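Local atomic coordinates of phosphoribosylglycinamide synthetase (Anaerococcus prevotii, PDB entry 4DIM), a protein that probably binds ATP and acts as a metal-dependent ligase of the ATP-grasp superfamily. Residues A[125-139]-A[181-193]. Numbering follows the deposited sequence.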
# COMPACT_ATOMS: atom_id res chain seq x y z
N ALA A 125 11.84 -14.06 2.62
CA ALA A 125 12.05 -14.83 3.86
C ALA A 125 11.38 -16.20 3.70
O ALA A 125 10.15 -16.29 3.70
CB ALA A 125 11.46 -14.10 5.07
N ARG A 126 12.16 -17.24 3.49
CA ARG A 126 11.63 -18.57 3.23
C ARG A 126 11.04 -19.16 4.50
O ARG A 126 11.49 -18.81 5.60
CB ARG A 126 12.75 -19.48 2.68
CG ARG A 126 13.34 -18.99 1.33
CD ARG A 126 14.57 -19.79 0.88
NE ARG A 126 15.67 -19.65 1.83
CZ ARG A 126 16.81 -20.34 1.79
NH1 ARG A 126 17.03 -21.22 0.82
NH2 ARG A 126 17.74 -20.15 2.72
N HIS A 127 10.04 -20.05 4.36
CA HIS A 127 9.41 -20.66 5.54
C HIS A 127 9.05 -22.11 5.35
O HIS A 127 8.74 -22.58 4.25
CB HIS A 127 8.15 -19.90 5.97
CG HIS A 127 6.94 -20.10 5.10
ND1 HIS A 127 6.04 -21.12 5.33
CD2 HIS A 127 6.51 -19.38 4.06
CE1 HIS A 127 5.09 -20.98 4.42
NE2 HIS A 127 5.32 -19.94 3.64
N PHE A 128 8.99 -22.78 6.48
CA PHE A 128 8.60 -24.18 6.53
C PHE A 128 7.50 -24.40 7.57
O PHE A 128 7.57 -23.89 8.69
CB PHE A 128 9.85 -25.04 6.82
CG PHE A 128 10.67 -25.25 5.58
CD1 PHE A 128 10.23 -26.10 4.57
CD2 PHE A 128 11.80 -24.48 5.34
CE1 PHE A 128 10.96 -26.26 3.40
CE2 PHE A 128 12.54 -24.64 4.16
CZ PHE A 128 12.12 -25.54 3.20
N VAL A 129 6.48 -25.18 7.16
CA VAL A 129 5.31 -25.54 7.98
C VAL A 129 5.61 -26.88 8.72
O VAL A 129 5.16 -27.95 8.32
CB VAL A 129 3.96 -25.58 7.18
CG1 VAL A 129 3.31 -24.20 7.10
CG2 VAL A 129 4.14 -26.16 5.76
N VAL A 130 6.45 -26.79 9.77
CA VAL A 130 6.91 -27.89 10.63
C VAL A 130 5.74 -28.50 11.48
O VAL A 130 4.83 -27.79 11.89
CB VAL A 130 8.08 -27.39 11.54
CG1 VAL A 130 7.73 -26.12 12.31
CG2 VAL A 130 8.56 -28.46 12.51
N ARG A 131 5.78 -29.83 11.75
CA ARG A 131 4.79 -30.54 12.60
C ARG A 131 5.47 -31.32 13.79
O ARG A 131 4.74 -31.78 14.66
CB ARG A 131 3.89 -31.50 11.77
CG ARG A 131 2.66 -30.78 11.22
CD ARG A 131 1.94 -31.47 10.07
NE ARG A 131 0.87 -30.62 9.53
CZ ARG A 131 0.01 -30.97 8.57
NH1 ARG A 131 0.07 -32.18 8.02
NH2 ARG A 131 -0.92 -30.12 8.16
N ASN A 132 6.83 -31.39 13.86
CA ASN A 132 7.58 -32.09 14.93
C ASN A 132 9.05 -31.63 15.03
O ASN A 132 9.59 -31.07 14.07
CB ASN A 132 7.56 -33.63 14.69
CG ASN A 132 7.84 -34.02 13.26
OD1 ASN A 132 8.97 -33.87 12.79
ND2 ASN A 132 6.83 -34.46 12.51
N GLU A 133 9.73 -31.93 16.17
CA GLU A 133 11.14 -31.56 16.42
C GLU A 133 12.12 -32.02 15.30
O GLU A 133 13.14 -31.37 15.06
CB GLU A 133 11.63 -32.14 17.77
CG GLU A 133 11.03 -31.46 19.00
CD GLU A 133 12.00 -30.88 20.02
OE1 GLU A 133 11.52 -30.22 20.97
OE2 GLU A 133 13.22 -31.10 19.88
N ASN A 134 11.79 -33.13 14.62
CA ASN A 134 12.59 -33.67 13.51
C ASN A 134 12.39 -32.85 12.25
O ASN A 134 13.35 -32.58 11.54
CB ASN A 134 12.23 -35.14 13.26
CG ASN A 134 12.51 -36.03 14.45
OD1 ASN A 134 11.62 -36.31 15.29
ND2 ASN A 134 13.74 -36.49 14.54
N GLU A 135 11.13 -32.46 11.96
CA GLU A 135 10.82 -31.61 10.79
C GLU A 135 11.45 -30.18 10.96
O GLU A 135 11.76 -29.54 9.96
CB GLU A 135 9.30 -31.52 10.54
CG GLU A 135 8.66 -32.64 9.72
CD GLU A 135 7.15 -32.51 9.60
OE1 GLU A 135 6.66 -31.39 9.26
OE2 GLU A 135 6.44 -33.51 9.86
N LEU A 136 11.66 -29.70 12.23
CA LEU A 136 12.25 -28.39 12.55
C LEU A 136 13.68 -28.33 12.03
O LEU A 136 14.03 -27.43 11.27
CB LEU A 136 12.23 -28.11 14.08
CG LEU A 136 12.61 -26.67 14.55
CD1 LEU A 136 11.76 -25.61 13.85
CD2 LEU A 136 12.48 -26.50 16.07
N LYS A 137 14.50 -29.32 12.41
CA LYS A 137 15.90 -29.42 12.00
C LYS A 137 16.01 -29.69 10.47
O LYS A 137 16.91 -29.15 9.82
CB LYS A 137 16.61 -30.51 12.81
CG LYS A 137 16.68 -30.20 14.31
CD LYS A 137 16.58 -31.46 15.19
CE LYS A 137 16.41 -31.12 16.66
NZ LYS A 137 16.16 -32.33 17.50
N ASN A 138 15.07 -30.49 9.90
CA ASN A 138 15.02 -30.74 8.45
C ASN A 138 14.80 -29.41 7.73
O ASN A 138 15.50 -29.09 6.76
CB ASN A 138 13.89 -31.72 8.10
CG ASN A 138 13.59 -31.85 6.61
OD1 ASN A 138 14.48 -31.77 5.76
ND2 ASN A 138 12.32 -32.09 6.28
N ALA A 139 13.83 -28.62 8.25
CA ALA A 139 13.51 -27.29 7.74
C ALA A 139 14.70 -26.33 7.90
O ALA A 139 14.92 -25.54 6.99
CB ALA A 139 12.28 -26.72 8.46
N LYS A 181 -3.73 -23.84 18.82
CA LYS A 181 -4.76 -24.89 18.74
C LYS A 181 -4.48 -25.87 17.60
O LYS A 181 -5.07 -26.95 17.58
CB LYS A 181 -6.15 -24.27 18.53
CG LYS A 181 -6.71 -23.57 19.78
CD LYS A 181 -7.85 -22.63 19.42
CE LYS A 181 -7.43 -21.28 18.79
NZ LYS A 181 -7.35 -21.28 17.29
N ARG A 182 -3.57 -25.51 16.68
CA ARG A 182 -3.23 -26.29 15.50
C ARG A 182 -2.21 -27.37 15.87
O ARG A 182 -1.67 -27.33 16.97
CB ARG A 182 -2.62 -25.36 14.39
CG ARG A 182 -3.32 -24.02 14.14
CD ARG A 182 -4.20 -24.05 12.90
NE ARG A 182 -4.98 -22.82 12.71
CZ ARG A 182 -6.10 -22.49 13.36
NH1 ARG A 182 -6.57 -23.27 14.32
NH2 ARG A 182 -6.72 -21.35 13.09
N ASP A 183 -1.92 -28.33 14.96
CA ASP A 183 -0.85 -29.31 15.21
C ASP A 183 0.47 -28.83 14.59
O ASP A 183 1.46 -29.57 14.63
CB ASP A 183 -1.18 -30.74 14.69
CG ASP A 183 -1.09 -31.00 13.19
OD1 ASP A 183 -1.41 -32.15 12.76
OD2 ASP A 183 -0.70 -30.07 12.43
N TYR A 184 0.51 -27.63 13.99
CA TYR A 184 1.71 -27.17 13.33
C TYR A 184 2.08 -25.78 13.74
O TYR A 184 1.31 -25.03 14.35
CB TYR A 184 1.55 -27.28 11.81
CG TYR A 184 0.55 -26.32 11.23
CD1 TYR A 184 0.96 -25.13 10.64
CD2 TYR A 184 -0.80 -26.61 11.24
CE1 TYR A 184 0.04 -24.21 10.14
CE2 TYR A 184 -1.74 -25.70 10.75
CZ TYR A 184 -1.31 -24.50 10.19
OH TYR A 184 -2.23 -23.61 9.68
N CYS A 185 3.29 -25.47 13.37
CA CYS A 185 4.09 -24.29 13.63
C CYS A 185 4.66 -23.77 12.31
O CYS A 185 4.72 -24.49 11.30
CB CYS A 185 5.22 -24.69 14.57
SG CYS A 185 5.29 -23.72 16.08
N ILE A 186 5.17 -22.53 12.34
CA ILE A 186 5.87 -21.99 11.20
C ILE A 186 7.21 -21.57 11.73
O ILE A 186 7.31 -20.87 12.75
CB ILE A 186 5.10 -20.88 10.42
CG1 ILE A 186 4.02 -21.57 9.54
CG2 ILE A 186 6.03 -20.06 9.51
CD1 ILE A 186 3.00 -20.68 8.94
N VAL A 187 8.25 -22.10 11.10
CA VAL A 187 9.62 -21.68 11.35
C VAL A 187 9.96 -20.85 10.10
O VAL A 187 9.81 -21.33 8.97
CB VAL A 187 10.64 -22.80 11.69
CG1 VAL A 187 10.82 -23.81 10.54
CG2 VAL A 187 11.98 -22.20 12.08
N GLU A 188 10.27 -19.58 10.30
CA GLU A 188 10.54 -18.68 9.17
C GLU A 188 11.82 -17.92 9.39
O GLU A 188 12.11 -17.51 10.51
CB GLU A 188 9.36 -17.70 9.00
CG GLU A 188 9.48 -16.81 7.79
CD GLU A 188 8.28 -15.92 7.55
OE1 GLU A 188 8.14 -14.92 8.29
OE2 GLU A 188 7.53 -16.19 6.59
N GLU A 189 12.55 -17.66 8.30
CA GLU A 189 13.76 -16.85 8.34
C GLU A 189 13.44 -15.47 8.88
O GLU A 189 12.46 -14.84 8.45
CB GLU A 189 14.37 -16.68 6.95
CG GLU A 189 14.93 -17.95 6.32
CD GLU A 189 15.54 -17.68 4.96
OE1 GLU A 189 16.70 -18.10 4.73
OE2 GLU A 189 14.85 -17.07 4.11
N PHE A 190 14.26 -14.99 9.80
CA PHE A 190 14.11 -13.67 10.36
C PHE A 190 15.08 -12.76 9.62
O PHE A 190 16.30 -12.96 9.71
CB PHE A 190 14.34 -13.68 11.87
CG PHE A 190 14.01 -12.36 12.54
CD1 PHE A 190 12.79 -11.73 12.31
CD2 PHE A 190 14.92 -11.74 13.37
CE1 PHE A 190 12.51 -10.49 12.87
CE2 PHE A 190 14.63 -10.51 13.95
CZ PHE A 190 13.43 -9.89 13.70
N ILE A 191 14.54 -11.85 8.79
CA ILE A 191 15.32 -10.92 7.97
C ILE A 191 15.25 -9.60 8.67
O ILE A 191 14.19 -9.01 8.79
CB ILE A 191 14.78 -10.85 6.52
CG1 ILE A 191 14.58 -12.25 5.89
CG2 ILE A 191 15.69 -10.01 5.64
CD1 ILE A 191 15.86 -13.03 5.63
N GLU A 192 16.35 -9.14 9.20
CA GLU A 192 16.39 -7.87 9.89
C GLU A 192 17.30 -6.98 9.04
O GLU A 192 18.37 -7.43 8.63
CB GLU A 192 16.79 -8.04 11.40
CG GLU A 192 18.15 -8.64 11.73
CD GLU A 192 18.37 -10.14 11.56
OE1 GLU A 192 19.05 -10.71 12.44
OE2 GLU A 192 17.99 -10.70 10.50
N GLY A 193 16.81 -5.81 8.65
CA GLY A 193 17.59 -4.92 7.81
C GLY A 193 16.91 -3.60 7.50
O GLY A 193 16.04 -3.16 8.24
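The edge strand 127-128 pairs antiparallel with strand 186-189 in the small four-stranded sheet of the ATP-grasp domain, where His127 faces Glu188 as a non-hydrogen-bonded pair and Phe128 faces Val187 as a hydrogen-bonded one. Phe128 N donates to Val187 O (3.0 Å) and Val187 N to Phe128 O. Cys185 N donates to Val130 O at 3.2 Å, and Glu189 N to Arg126 O.

Glu189 also grips Arg126 through its side chain. Its OE2 takes Arg126 N at 2.8 Å on the anti side, somewhat out of the carboxylate plane, while OE1 forms a salt bridge with Arg126 NH2 (3.1 Å). OE1 lies in the guanidinium plane, yet the arginine meets it from above the carboxylate plane, the two planes being 54° apart. A bend at chi3 (-62°) turns the guanidinium back to this oxygen, which Lys144 N also binds.

On the face bearing Phe128, Val187 sits under helix 133-141: Leu136 CD1 touches its CB at 3.7 Å and Ala139 CB its CG1. Asn132 caps that helix, its OD1 accepting from Glu135 N. The other face carries Val129 and Ile186, side by side and pointing the same way, with CG1 atoms 3.7 Å apart; Tyr111 of helix 110-120 touches both.

Near the far end, Asp183 OD2 lies 3.3 Å from Arg131 NE but well out of the guanidinium plane, making a purely electrostatic pair. Direct N-H bonds thus fasten the Glu189 end, where the shared carboxylate probably stays ionised, whereas charge attraction alone joins Arg131 to Asp183.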